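Side-chain contact in DUF1818 domain-containing protein (Prochlorococcus marinus, PDB 2IT9), which is of unknown function but may bind DNA: residues I41-E44 and V45-L49. Residues are numbered along the deposited sequence; the frame is centred on the assembly and turned at random.
Sequences ILVE and VVMEL
L42 and V46 meet one turn apart on helix 36-56, methyl to methyl: CD1 of L42 lies 3.7 Å from CG2 of V46, and the two side chains run alongside each other in the same direction. With CG of L42 anti to the backbone N (chi1 178°), the chain is sent forward along the helix, and chi2 then turns CD1 toward V46. V43 and M47, a selenomethionine, also lie side by side, CG1 of V43 standing 4.0 Å from CG of M47. The selenomethionine bends at both chi2 and chi3, which brings CE to 3.9 Å from V43 O. I41 and V45 instead meet at an angle, with 4.0 Å between CG2 of I41 and CG2 of V45.

The backbone supplies the regular alpha-helical series, N-H of residue i+4 to C=O of residue i. V46 N donates to L42 O at 2.9 Å in a nearly straight bond (171° at the hydrogen), whereas the bond from E48 N to E44 O is longer, 3.0 Å, and more bent (153°).

E44 O has a second, weak partner, a water that also donates to E48, its O 2.7 Å from OE1 of E48.

The chemistry thus divides by residue: V46 and M47 touch V115 of helix 110-120, L42 and V45 reach strand 75-82, while E44 is held by a salt bridge to R72 and the exposed E48 is tied to E44 O through water.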
loop_
_atom_site.group_PDB
_atom_site.type_symbol
_atom_site.label_atom_id
_atom_site.label_comp_id
_atom_site.label_asym_id
_atom_site.label_seq_id
_atom_site.Cartn_x
_atom_site.Cartn_y
_atom_site.Cartn_z
ATOM N N ILE A 41 8.537 2.117 16.396
ATOM C CA ILE A 41 7.203 2.177 16.985
ATOM C C ILE A 41 6.287 1.101 16.401
ATOM O O ILE A 41 5.535 0.450 17.146
ATOM C CB ILE A 41 6.600 3.588 16.862
ATOM C CG1 ILE A 41 7.405 4.601 17.670
ATOM C CG2 ILE A 41 5.122 3.603 17.380
ATOM C CD1 ILE A 41 6.977 6.038 17.444
ATOM N N LEU A 42 6.341 0.897 15.082
ATOM C CA LEU A 42 5.551 -0.122 14.422
ATOM C C LEU A 42 5.753 -1.469 15.093
ATOM O O LEU A 42 4.796 -2.150 15.450
ATOM C CB LEU A 42 5.900 -0.263 12.924
ATOM C CG LEU A 42 5.114 -1.369 12.221
ATOM C CD1 LEU A 42 3.604 -1.168 12.328
ATOM C CD2 LEU A 42 5.525 -1.456 10.748
ATOM N N VAL A 43 7.005 -1.863 15.252
ATOM C CA VAL A 43 7.297 -3.161 15.834
ATOM C C VAL A 43 6.792 -3.272 17.278
ATOM O O VAL A 43 6.222 -4.294 17.659
ATOM C CB VAL A 43 8.780 -3.536 15.712
ATOM C CG1 VAL A 43 9.012 -4.900 16.377
ATOM C CG2 VAL A 43 9.218 -3.604 14.229
ATOM N N GLU A 44 6.956 -2.213 18.058
ATOM C CA GLU A 44 6.476 -2.218 19.415
ATOM C C GLU A 44 4.935 -2.334 19.482
ATOM O O GLU A 44 4.394 -3.037 20.341
ATOM C CB GLU A 44 6.950 -0.960 20.110
ATOM C CG GLU A 44 8.474 -0.989 20.361
ATOM C CD GLU A 44 9.022 0.301 20.911
ATOM O OE1 GLU A 44 8.236 1.242 21.023
ATOM O OE2 GLU A 44 10.236 0.374 21.212
ATOM N N VAL A 45 4.252 -1.665 18.550
ATOM C CA VAL A 45 2.790 -1.695 18.508
ATOM C C VAL A 45 2.278 -3.084 18.107
ATOM O O VAL A 45 1.372 -3.641 18.737
ATOM C CB VAL A 45 2.292 -0.631 17.525
ATOM C CG1 VAL A 45 0.819 -0.896 17.021
ATOM C CG2 VAL A 45 2.463 0.781 18.140
ATOM N N VAL A 46 2.865 -3.624 17.051
ATOM C CA VAL A 46 2.477 -4.938 16.556
ATOM C C VAL A 46 2.772 -5.999 17.617
ATOM O O VAL A 46 1.904 -6.860 17.841
ATOM C CB VAL A 46 3.101 -5.225 15.214
ATOM C CG1 VAL A 46 2.855 -6.717 14.766
ATOM C CG2 VAL A 46 2.566 -4.268 14.162
HETATM N N MSE A 47 3.935 -5.934 18.283
HETATM C CA MSE A 47 4.267 -6.933 19.301
HETATM C C MSE A 47 3.264 -6.848 20.445
HETATM O O MSE A 47 2.832 -7.871 20.993
HETATM C CB MSE A 47 5.667 -6.747 19.890
HETATM C CG MSE A 47 6.915 -7.072 19.026
HETATM SE SE MSE A 47 6.714 -8.730 18.016
HETATM C CE MSE A 47 6.022 -7.982 16.401
ATOM N N GLU A 48 2.903 -5.630 20.826
ATOM C CA GLU A 48 1.943 -5.445 21.900
ATOM C C GLU A 48 0.585 -6.026 21.538
ATOM O O GLU A 48 -0.021 -6.723 22.368
ATOM C CB GLU A 48 1.779 -3.970 22.271
ATOM C CG GLU A 48 0.706 -3.809 23.285
ATOM C CD GLU A 48 0.644 -2.460 23.900
ATOM O OE1 GLU A 48 1.599 -1.668 23.729
ATOM O OE2 GLU A 48 -0.374 -2.210 24.578
ATOM N N LEU A 49 0.104 -5.748 20.320
ATOM C CA LEU A 49 -1.192 -6.303 19.892
ATOM C C LEU A 49 -1.151 -7.826 19.774
ATOM O O LEU A 49 -2.027 -8.527 20.314
ATOM C CB LEU A 49 -1.638 -5.702 18.566
ATOM C CG LEU A 49 -2.153 -4.277 18.592
ATOM C CD1 LEU A 49 -2.269 -3.797 17.153
ATOM C CD2 LEU A 49 -3.495 -4.209 19.267
HETATM O O HOH W 1 3.580 -1.083 21.955
#